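Local atomic coordinates of GH26C (PDB entry 6Q78), a protein that is a family 26 glycoside hydrolase that probably hydrolyses internal beta-1,4-mannosidic linkages in mannans. Residues T175-Q178 and R179-L183; N192-Y195 and Y196-K199; E243-I246 and Q247-F251. One frame throughout, in Å; residues are numbered along the deposited sequence.

Three short stretches of helix, met in series along the chain, illustrate how side chains one helical turn apart shape neighbouring helices. Contact 1 (175-183) caps and opens helix 176-186; contact 2 (192-199) begins helix 193-208, the next helix in the chain; contact 3 (243-251) lies in the early turns of helix 242-259, beyond strand 220-223 of the barrel. Each is local, so none closes a long loop, and none nests in or crosses another. Contact 3 ties the set together: Leu248 packs against Leu183 of contact 1 and Tyr196 of contact 2, while Phe251 meets His193 and Lys197. Contacts 1 and 2 come near each other without touching.

Contact 1: T175-Q178 and R179-L183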
ATOM      1  N   THR A 175      -2.549  19.872  17.701  1.00 17.96           N
ATOM      2  CA  THR A 175      -1.988  21.153  18.103  1.00 18.39           C
ATOM      3  C   THR A 175      -0.663  21.411  17.390  1.00 19.06           C
ATOM      4  O   THR A 175      -0.042  20.503  16.822  1.00 15.75           O
ATOM      5  CB  THR A 175      -1.740  21.200  19.612  1.00 20.87           C
ATOM      6  OG1 THR A 175      -0.655  20.338  19.954  1.00 18.87           O
ATOM      7  CG2 THR A 175      -2.978  20.712  20.355  1.00 19.15           C
ATOM      8  N   GLN A 176      -0.244  22.676  17.420  1.00 23.79           N
ATOM      9  CA  GLN A 176       1.055  23.033  16.860  1.00 19.51           C
ATOM     10  C   GLN A 176       2.175  22.252  17.538  1.00 17.25           C
ATOM     11  O   GLN A 176       3.096  21.761  16.865  1.00 18.24           O
ATOM     12  CB  GLN A 176       1.296  24.540  16.995  1.00 22.47           C
ATOM     13  CG  GLN A 176       2.611  24.972  16.375  1.00 22.95           C
ATOM     14  CD  GLN A 176       2.936  26.432  16.641  1.00 32.78           C
ATOM     15  OE1 GLN A 176       4.054  26.773  17.031  1.00 47.51           O
ATOM     16  NE2 GLN A 176       1.956  27.299  16.439  1.00 42.35           N
ATOM     17  N   PHE A 177       2.114  22.119  18.870  1.00 16.12           N
ATOM     18  CA  PHE A 177       3.154  21.362  19.556  1.00 18.46           C
ATOM     19  C   PHE A 177       3.191  19.918  19.070  1.00 17.51           C
ATOM     20  O   PHE A 177       4.268  19.353  18.846  1.00 15.35           O
ATOM     21  CB  PHE A 177       2.960  21.401  21.070  1.00 16.88           C
ATOM     22  CG  PHE A 177       3.872  20.453  21.805  1.00 18.89           C
ATOM     23  CD1 PHE A 177       5.138  20.863  22.209  1.00 21.37           C
ATOM     24  CD2 PHE A 177       3.471  19.159  22.072  1.00 21.02           C
ATOM     25  CE1 PHE A 177       5.981  19.984  22.861  1.00 26.95           C
ATOM     26  CE2 PHE A 177       4.326  18.280  22.729  1.00 22.13           C
ATOM     27  CZ  PHE A 177       5.572  18.698  23.119  1.00 22.43           C
ATOM     28  N   GLN A 178       2.030  19.290  18.916  1.00 14.53           N
ATOM     29  CA  GLN A 178       2.023  17.898  18.464  1.00 13.09           C
ATOM     30  C   GLN A 178       2.605  17.765  17.056  1.00 13.38           C
ATOM     31  O   GLN A 178       3.443  16.893  16.794  1.00 14.87           O
ATOM     32  CB  GLN A 178       0.598  17.356  18.531  1.00 17.02           C
ATOM     33  CG  GLN A 178       0.164  17.146  19.964  1.00 16.86           C
ATOM     34  CD  GLN A 178      -1.327  17.075  20.151  1.00 21.36           C
ATOM     35  OE1 GLN A 178      -2.091  17.211  19.209  1.00 23.12           O
ATOM     36  NE2 GLN A 178      -1.752  16.865  21.398  1.00 25.44           N
ATOM     37  N   ARG A 179       2.143  18.608  16.126  1.00 15.90           N
ATOM     38  CA  ARG A 179       2.662  18.596  14.759  1.00 16.61           C
ATOM     39  C   ARG A 179       4.183  18.664  14.747  1.00 14.35           C
ATOM     40  O   ARG A 179       4.848  17.912  14.023  1.00 17.39           O
ATOM     41  CB  ARG A 179       2.160  19.845  14.026  1.00 30.15           C
ATOM     42  CG  ARG A 179       0.696  19.870  13.738  1.00 32.53           C
ATOM     43  CD  ARG A 179       0.382  20.897  12.650  1.00 22.13           C
ATOM     44  NE  ARG A 179       0.438  22.265  13.105  1.00 34.70           N
ATOM     45  CZ  ARG A 179      -0.610  22.932  13.572  1.00 32.05           C
ATOM     46  NH1 ARG A 179      -1.806  22.346  13.661  1.00 28.96           N
ATOM     47  NH2 ARG A 179      -0.454  24.183  13.952  1.00 31.02           N
ATOM     48  N   GLU A 180       4.740  19.591  15.521  1.00 16.24           N
ATOM     49  CA  GLU A 180       6.158  19.902  15.438  1.00 16.83           C
ATOM     50  C   GLU A 180       7.029  18.913  16.193  1.00 18.65           C
ATOM     51  O   GLU A 180       8.238  18.869  15.958  1.00 18.77           O
ATOM     52  CB  GLU A 180       6.400  21.346  15.894  1.00 24.07           C
ATOM     53  CG  GLU A 180       5.793  22.331  14.898  1.00 21.07           C
ATOM     54  CD  GLU A 180       6.005  23.792  15.267  1.00 36.96           C
ATOM     55  OE1 GLU A 180       6.699  24.079  16.271  1.00 35.67           O
ATOM     56  OE2 GLU A 180       5.457  24.655  14.542  1.00 41.94           O
ATOM     57  N   ASN A 181       6.450  18.088  17.058  1.00 15.21           N
ATOM     58  CA  ASN A 181       7.263  17.229  17.907  1.00 17.04           C
ATOM     59  C   ASN A 181       6.900  15.752  17.878  1.00 13.36           C
ATOM     60  O   ASN A 181       7.644  14.953  18.453  1.00 13.31           O
ATOM     61  CB  ASN A 181       7.211  17.712  19.362  1.00 14.07           C
ATOM     62  CG  ASN A 181       7.841  19.073  19.527  1.00 18.12           C
ATOM     63  OD1 ASN A 181       9.052  19.177  19.685  1.00 21.39           O
ATOM     64  ND2 ASN A 181       7.030  20.134  19.431  1.00 18.06           N
ATOM     65  N   ALA A 182       5.815  15.351  17.210  1.00 11.91           N
ATOM     66  CA  ALA A 182       5.403  13.952  17.258  1.00 10.68           C
ATOM     67  C   ALA A 182       6.489  13.016  16.743  1.00 12.02           C
ATOM     68  O   ALA A 182       6.817  12.025  17.404  1.00 10.57           O
ATOM     69  CB  ALA A 182       4.093  13.781  16.490  1.00 12.95           C
ATOM     70  N   LEU A 183       7.026  13.283  15.542  1.00 10.34           N
ATOM     71  CA  LEU A 183       7.996  12.349  14.958  1.00 11.79           C
ATOM     72  C   LEU A 183       9.290  12.371  15.756  1.00 12.22           C
ATOM     73  O   LEU A 183       9.834  11.324  16.117  1.00 10.51           O
ATOM     74  CB  LEU A 183       8.263  12.669  13.475  1.00 11.97           C
ATOM     75  CG  LEU A 183       9.175  11.630  12.793  1.00 12.85           C
ATOM     76  CD1 LEU A 183       8.837  11.424  11.299  1.00 13.76           C
ATOM     77  CD2 LEU A 183      10.622  11.999  12.906  1.00 12.40           C
TER
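The amide of Asn181 lies over one face of the Phe177 ring, its plane only 24° from that of the ring, with ND2 3.4 Å from Phe177 CD1. The Phe177 ring also meets Phe164 edge to face. Towards the start of the helix, the guanidinium of Arg179 lays a face over the backbone of Thr175 and Gln176, bringing NH2 3.5 Å from Gln176 CA. These groups decorate the first turns of helix 176-186, which opens with a capping box: Gln178 N donates to Thr175 OG1 at 3.1 Å, and Thr175 N returns a bond to Gln178 OE1, approaching from above the plane of that carbonyl.

Arg179 reaches back because its CG is anti to the carbonyl carbon (chi1 -69°) and its chain bends at chi3; NH1 then bonds to Thr171 O in the loop before the helix. Gln176 and Glu180 cross at a slant, the carboxylate oxygen OE2 of Glu180 lying 3.4 Å from Gln176 CG.

At Asn181 the regular bonding falters. The backbone bond from Asn181 N to Phe177 O is weak, and Asn181 N also turns to Gln178 O, which it approaches from well above the carbonyl plane. Gln178 O is thus gripped twice, since Ala182 N donates to it as well. The Asn181 side chain makes good the weak link: ND2 donates to Phe177 O at 2.9 Å, the acceptor lying in the Asn181 amide plane and offering a lone pair.

Contact 2: N192-Y195 and Y196-K199; sequences NHDY and YKQK
Tyr195 and Lys199, a helical turn apart at the start of helix 193-208, run obliquely past each other, and the lysine CE settles beside the phenol end, 3.3 Å from Tyr195 CZ. Bent at chi2 (-51°), the Lys199 chain swings its CE to the tyrosine, and the polar ends converge on one carboxylate: Tyr195 OH is hydrogen-bonded to Asp123, and Lys199 NZ forms a salt bridge with the same oxygen while donating to Thr121 O. A water above one face of the Tyr195 ring joins Tyr195 O to Gln198 OE1, giving 2.8 Å to the latter.

Lys197 serves two neighbours. Its CG sits over a face of the His193 imidazole, near the rim, the two side chains crossing at a slant. Against Asp194 it instead lies alongside, pointing the same way, and a long salt bridge of 3.5 Å links Lys197 NZ to Asp194 OD2. The same lysine also touches Phe251 and Tyr255 of helix 242-259.

His193 ND1 is bonded to the carbonyl oxygen of Ile186, so it probably carries the ring proton; Lys197 NZ, 4.4 Å from His193 NE2, would tend to disfavour a second, an effect that the Asp194 carboxylate may partly offset.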
ATOM      1  N   ASN A 192       8.604   9.698  23.611  1.00 11.98           N
ATOM      2  CA  ASN A 192       7.618   8.687  23.238  1.00 11.37           C
ATOM      3  C   ASN A 192       8.235   7.470  22.550  1.00 10.99           C
ATOM      4  O   ASN A 192       7.526   6.698  21.881  1.00 10.94           O
ATOM      5  CB  ASN A 192       6.528   9.304  22.352  1.00 10.94           C
ATOM      6  CG  ASN A 192       5.688  10.318  23.109  1.00 13.84           C
ATOM      7  OD1 ASN A 192       5.365  10.102  24.271  1.00 16.94           O
ATOM      8  ND2 ASN A 192       5.388  11.454  22.477  1.00 13.22           N
ATOM      9  N   HIS A 193       9.534   7.234  22.736  1.00 11.39           N
ATOM     10  CA  HIS A 193      10.192   6.139  22.024  1.00 11.10           C
ATOM     11  C   HIS A 193       9.742   4.775  22.542  1.00 11.81           C
ATOM     12  O   HIS A 193       9.502   3.860  21.746  1.00 10.53           O
ATOM     13  CB  HIS A 193      11.713   6.320  22.128  1.00 11.66           C
ATOM     14  CG  HIS A 193      12.493   5.294  21.375  1.00 11.52           C
ATOM     15  ND1 HIS A 193      12.373   5.131  20.013  1.00 10.98           N
ATOM     16  CD2 HIS A 193      13.409   4.387  21.789  1.00 13.38           C
ATOM     17  CE1 HIS A 193      13.179   4.155  19.618  1.00 11.56           C
ATOM     18  NE2 HIS A 193      13.836   3.706  20.678  1.00 13.64           N
ATOM     19  N   ASP A 194       9.626   4.604  23.862  1.00 12.66           N
ATOM     20  CA  ASP A 194       9.125   3.335  24.381  1.00 11.65           C
ATOM     21  C   ASP A 194       7.680   3.099  23.956  1.00 10.90           C
ATOM     22  O   ASP A 194       7.308   1.972  23.601  1.00 12.01           O
ATOM     23  CB  ASP A 194       9.246   3.312  25.902  1.00 12.97           C
ATOM     24  CG  ASP A 194      10.670   3.086  26.369  1.00 21.93           C
ATOM     25  OD1 ASP A 194      10.991   3.480  27.513  1.00 33.85           O
ATOM     26  OD2 ASP A 194      11.470   2.535  25.593  1.00 33.04           O
ATOM     27  N   TYR A 195       6.859   4.159  23.953  1.00 11.66           N
ATOM     28  CA  TYR A 195       5.498   4.061  23.421  1.00 11.20           C
ATOM     29  C   TYR A 195       5.504   3.545  21.988  1.00 10.06           C
ATOM     30  O   TYR A 195       4.694   2.671  21.608  1.00 10.15           O
ATOM     31  CB  TYR A 195       4.888   5.463  23.458  1.00 11.97           C
ATOM     32  CG  TYR A 195       3.541   5.641  22.796  1.00 11.01           C
ATOM     33  CD1 TYR A 195       3.442   5.972  21.459  1.00 10.20           C
ATOM     34  CD2 TYR A 195       2.368   5.544  23.518  1.00 13.48           C
ATOM     35  CE1 TYR A 195       2.220   6.180  20.851  1.00 10.95           C
ATOM     36  CE2 TYR A 195       1.123   5.739  22.900  1.00 10.14           C
ATOM     37  CZ  TYR A 195       1.074   6.078  21.572  1.00 12.46           C
ATOM     38  OH  TYR A 195      -0.145   6.284  20.963  1.00 12.09           O
ATOM     39  N   TYR A 196       6.402   4.090  21.166  1.00  9.57           N
ATOM     40  CA  TYR A 196       6.457   3.666  19.767  1.00  9.05           C
ATOM     41  C   TYR A 196       6.924   2.212  19.643  1.00 10.45           C
ATOM     42  O   TYR A 196       6.382   1.446  18.829  1.00  9.05           O
ATOM     43  CB  TYR A 196       7.398   4.594  18.998  1.00  9.55           C
ATOM     44  CG  TYR A 196       7.535   4.240  17.546  1.00  8.67           C
ATOM     45  CD1 TYR A 196       6.402   4.136  16.739  1.00  8.19           C
ATOM     46  CD2 TYR A 196       8.785   3.994  16.969  1.00  8.80           C
ATOM     47  CE1 TYR A 196       6.496   3.811  15.388  1.00  8.11           C
ATOM     48  CE2 TYR A 196       8.898   3.676  15.582  1.00  8.46           C
ATOM     49  CZ  TYR A 196       7.735   3.580  14.825  1.00  7.98           C
ATOM     50  OH  TYR A 196       7.757   3.243  13.496  1.00  9.49           O
ATOM     51  N   LYS A 197       7.907   1.802  20.442  1.00  9.74           N
ATOM     52  CA  LYS A 197       8.316   0.400  20.421  1.00  9.68           C
ATOM     53  C   LYS A 197       7.147  -0.510  20.752  1.00 10.00           C
ATOM     54  O   LYS A 197       6.996  -1.564  20.132  1.00 10.54           O
ATOM     55  CB  LYS A 197       9.503   0.161  21.354  1.00 11.04           C
ATOM     56  CG  LYS A 197      10.817   0.732  20.802  1.00 13.74           C
ATOM     57  CD  LYS A 197      12.054   0.364  21.651  1.00 18.26           C
ATOM     58  CE  LYS A 197      12.053   0.915  23.028  1.00 27.24           C
ATOM     59  NZ  LYS A 197      13.386   0.472  23.571  1.00 26.36           N
ATOM     60  N   GLN A 198       6.289  -0.107  21.710  1.00  9.98           N
ATOM     61  CA  GLN A 198       5.128  -0.935  22.042  1.00  9.73           C
ATOM     62  C   GLN A 198       4.173  -1.044  20.864  1.00 10.38           C
ATOM     63  O   GLN A 198       3.590  -2.111  20.634  1.00 10.34           O
ATOM     64  CB  GLN A 198       4.432  -0.377  23.290  1.00 12.14           C
ATOM     65  CG  GLN A 198       3.442  -1.354  23.926  1.00 21.90           C
ATOM     66  CD  GLN A 198       2.147  -1.490  23.148  0.36 11.63           C
ATOM     67  OE1 GLN A 198       1.570  -0.503  22.689  0.40 10.65           O
ATOM     68  NE2 GLN A 198       1.685  -2.732  22.985  0.75 27.99           N
ATOM     69  N   LYS A 199       3.996   0.039  20.104  1.00  8.54           N
ATOM     70  CA  LYS A 199       3.144  -0.048  18.911  1.00  8.01           C
ATOM     71  C   LYS A 199       3.730  -1.010  17.882  1.00  7.76           C
ATOM     72  O   LYS A 199       2.996  -1.782  17.245  1.00  9.70           O
ATOM     73  CB  LYS A 199       2.967   1.331  18.273  1.00  8.29           C
ATOM     74  CG  LYS A 199       2.299   2.386  19.152  1.00  8.10           C
ATOM     75  CD  LYS A 199       0.985   1.891  19.774  1.00  9.42           C
ATOM     76  CE  LYS A 199       0.268   3.091  20.434  1.00 10.51           C
ATOM     77  NZ  LYS A 199      -1.046   2.661  21.057  1.00 12.46           N
TER
HETATM   78  O   HOH W   1       2.261   2.190  23.143  1.00 19.00           O

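Contact 3: E243-I246 and Q247-F251; sequences EEYI and QLWQF
Tyr245 and Trp249 carry the aromatic part of this contact, lying side by side and pointing the same way, one turn apart on helix 242-259. Their rings are neither stacked nor edge to face: the planes stand 41° apart and the phenol meets the indole at its pyrrole corner, where Tyr245 CE2 comes within 3.3 Å of Trp249 CD1. The tryptophan takes a first torsion of -115°, well away from a staggered value, which turns that corner to the tyrosine.

Polar bonds reinforce the pair. Trp249 NE1 donates to Tyr245 OH at 3.0 Å, a weak bond bent to 129°, with the hydroxyl at the edge of the indole and near its plane. The same hydroxyl is hydrogen-bonded to Phe225 O, so it links helix and loop. A phenylalanine in place of Tyr245 would probably leave the indole N-H without this partner and Phe225 O without its hydroxyl mate.

Among the van der Waals touches, the methyl CG2 of Ile246 lies 3.7 Å from Gln250 NE2, their side chains running alongside, while the amide nitrogen is tied to Pro286 O. A water donates to Gln247 OE1 at 2.9 Å and weakly to Glu243 O.

Beneath the side chains run regular i to i+4 backbone bonds, such as Gln250 N to Ile246 O at 2.9 Å. The helix connects the parallel strands 220-223 and 265-269, the beta-alpha-beta arrangement from which the TIM barrel of family 26 is built.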
ATOM      1  N   GLU A 243      17.154  13.607   7.816  1.00 13.87           N
ATOM      2  CA  GLU A 243      17.854  12.643   8.657  1.00 15.67           C
ATOM      3  C   GLU A 243      16.910  12.008   9.673  1.00 15.37           C
ATOM      4  O   GLU A 243      17.015  10.809   9.956  1.00 15.08           O
ATOM      5  CB  GLU A 243      19.045  13.321   9.342  1.00 15.33           C
ATOM      6  CG  GLU A 243      20.167  13.746   8.345  0.78 17.48           C
ATOM      7  CD  GLU A 243      19.980  15.132   7.699  0.16 18.79           C
ATOM      8  OE1 GLU A 243      20.911  15.529   6.972  0.46 29.31           O
ATOM      9  OE2 GLU A 243      18.949  15.832   7.901  0.85 21.01           O
ATOM     10  N   GLU A 244      15.982  12.789  10.230  1.00 12.43           N
ATOM     11  CA  GLU A 244      15.028  12.226  11.188  1.00 11.88           C
ATOM     12  C   GLU A 244      14.099  11.219  10.519  1.00 13.16           C
ATOM     13  O   GLU A 244      13.833  10.154  11.084  1.00 12.61           O
ATOM     14  CB  GLU A 244      14.225  13.339  11.859  1.00 12.00           C
ATOM     15  CG  GLU A 244      15.018  14.102  12.959  1.00 13.36           C
ATOM     16  CD  GLU A 244      14.400  15.431  13.379  1.00 17.31           C
ATOM     17  OE1 GLU A 244      13.500  15.952  12.699  1.00 17.73           O
ATOM     18  OE2 GLU A 244      14.860  15.998  14.413  1.00 24.45           O
ATOM     19  N   TYR A 245      13.577  11.541   9.331  1.00 11.52           N
ATOM     20  CA  TYR A 245      12.691  10.595   8.655  1.00 12.62           C
ATOM     21  C   TYR A 245      13.426   9.300   8.349  1.00 10.54           C
ATOM     22  O   TYR A 245      12.900   8.204   8.585  1.00 10.85           O
ATOM     23  CB  TYR A 245      12.126  11.221   7.373  1.00 11.98           C
ATOM     24  CG  TYR A 245      11.123  10.329   6.712  1.00 10.53           C
ATOM     25  CD1 TYR A 245       9.774  10.378   7.090  1.00 10.83           C
ATOM     26  CD2 TYR A 245      11.514   9.396   5.748  1.00 12.29           C
ATOM     27  CE1 TYR A 245       8.847   9.505   6.517  1.00  8.72           C
ATOM     28  CE2 TYR A 245      10.592   8.532   5.171  1.00  9.78           C
ATOM     29  CZ  TYR A 245       9.260   8.613   5.548  1.00 10.40           C
ATOM     30  OH  TYR A 245       8.359   7.743   4.953  1.00  9.84           O
ATOM     31  N   ILE A 246      14.655   9.409   7.845  1.00 11.27           N
ATOM     32  CA  ILE A 246      15.434   8.226   7.501  1.00 11.65           C
ATOM     33  C   ILE A 246      15.772   7.424   8.751  1.00 12.78           C
ATOM     34  O   ILE A 246      15.704   6.183   8.750  1.00 11.41           O
ATOM     35  CB  ILE A 246      16.691   8.651   6.721  1.00 11.42           C
ATOM     36  CG1 ILE A 246      16.295   9.129   5.315  1.00 11.47           C
ATOM     37  CG2 ILE A 246      17.694   7.497   6.615  1.00 14.85           C
ATOM     38  CD1 ILE A 246      17.504   9.656   4.530  1.00 17.87           C
ATOM     39  N   GLN A 247      16.117   8.115   9.847  1.00 11.94           N
ATOM     40  CA  GLN A 247      16.389   7.416  11.103  1.00 11.90           C
ATOM     41  C   GLN A 247      15.160   6.656  11.576  1.00 10.49           C
ATOM     42  O   GLN A 247      15.263   5.529  12.069  1.00 11.72           O
ATOM     43  CB  GLN A 247      16.817   8.424  12.170  1.00 13.43           C
ATOM     44  CG  GLN A 247      17.181   7.781  13.495  1.00 20.71           C
ATOM     45  CD  GLN A 247      17.467   8.791  14.606  1.00 24.42           C
ATOM     46  OE1 GLN A 247      17.432  10.005  14.395  1.00 24.64           O
ATOM     47  NE2 GLN A 247      17.782   8.281  15.791  1.00 28.31           N
ATOM     48  N   LEU A 248      13.982   7.274  11.471  1.00 10.09           N
ATOM     49  CA  LEU A 248      12.753   6.589  11.854  1.00 11.78           C
ATOM     50  C   LEU A 248      12.534   5.338  11.007  1.00 12.06           C
ATOM     51  O   LEU A 248      12.253   4.251  11.542  1.00 11.01           O
ATOM     52  CB  LEU A 248      11.568   7.542  11.685  1.00  9.27           C
ATOM     53  CG  LEU A 248      10.193   6.887  11.838  1.00  8.70           C
ATOM     54  CD1 LEU A 248       9.975   6.272  13.237  1.00 11.06           C
ATOM     55  CD2 LEU A 248       9.083   7.895  11.512  1.00 10.28           C
ATOM     56  N   TRP A 249      12.728   5.457   9.691  1.00  9.42           N
ATOM     57  CA  TRP A 249      12.532   4.305   8.816  1.00  8.78           C
ATOM     58  C   TRP A 249      13.502   3.177   9.158  1.00 12.05           C
ATOM     59  O   TRP A 249      13.106   2.006   9.238  1.00 11.34           O
ATOM     60  CB  TRP A 249      12.705   4.723   7.359  1.00 12.22           C
ATOM     61  CG  TRP A 249      11.433   4.585   6.559  1.00 21.87           C
ATOM     62  CD1 TRP A 249      10.442   5.515   6.464  1.00 22.53           C
ATOM     63  CD2 TRP A 249      10.987   3.450   5.783  1.00 10.96           C
ATOM     64  NE1 TRP A 249       9.426   5.052   5.661  1.00 22.40           N
ATOM     65  CE2 TRP A 249       9.735   3.791   5.234  1.00 16.58           C
ATOM     66  CE3 TRP A 249      11.554   2.196   5.452  1.00 13.05           C
ATOM     67  CZ2 TRP A 249       9.035   2.919   4.403  1.00 12.08           C
ATOM     68  CZ3 TRP A 249      10.852   1.356   4.668  1.00 26.34           C
ATOM     69  CH2 TRP A 249       9.627   1.723   4.129  1.00 14.36           C
ATOM     70  N   GLN A 250      14.790   3.507   9.329  1.00 10.31           N
ATOM     71  CA  GLN A 250      15.777   2.459   9.574  1.00 11.65           C
ATOM     72  C   GLN A 250      15.552   1.809  10.931  1.00 13.51           C
ATOM     73  O   GLN A 250      15.664   0.581  11.065  1.00 11.46           O
ATOM     74  CB  GLN A 250      17.195   3.005   9.433  1.00 12.43           C
ATOM     75  CG  GLN A 250      17.474   3.488   8.009  1.00 10.87           C
ATOM     76  CD  GLN A 250      18.869   4.041   7.864  1.00 15.44           C
ATOM     77  OE1 GLN A 250      19.543   4.332   8.853  1.00 20.64           O
ATOM     78  NE2 GLN A 250      19.309   4.215   6.615  1.00 15.30           N
ATOM     79  N   PHE A 251      15.250   2.614  11.954  1.00 11.29           N
ATOM     80  CA  PHE A 251      14.928   2.038  13.249  1.00 10.58           C
ATOM     81  C   PHE A 251      13.742   1.096  13.132  1.00 11.45           C
ATOM     82  O   PHE A 251      13.760  -0.019  13.694  1.00 11.89           O
ATOM     83  CB  PHE A 251      14.601   3.113  14.284  1.00 11.42           C
ATOM     84  CG  PHE A 251      14.106   2.528  15.547  1.00 10.82           C
ATOM     85  CD1 PHE A 251      15.008   2.050  16.488  1.00 17.79           C
ATOM     86  CD2 PHE A 251      12.746   2.410  15.779  1.00 11.30           C
ATOM     87  CE1 PHE A 251      14.547   1.446  17.637  1.00 15.25           C
ATOM     88  CE2 PHE A 251      12.280   1.801  16.923  1.00 13.87           C
ATOM     89  CZ  PHE A 251      13.174   1.321  17.851  1.00 15.09           C
TER
HETATM   90  O   HOH W   2      19.324  11.125  12.505  1.00 47.46           O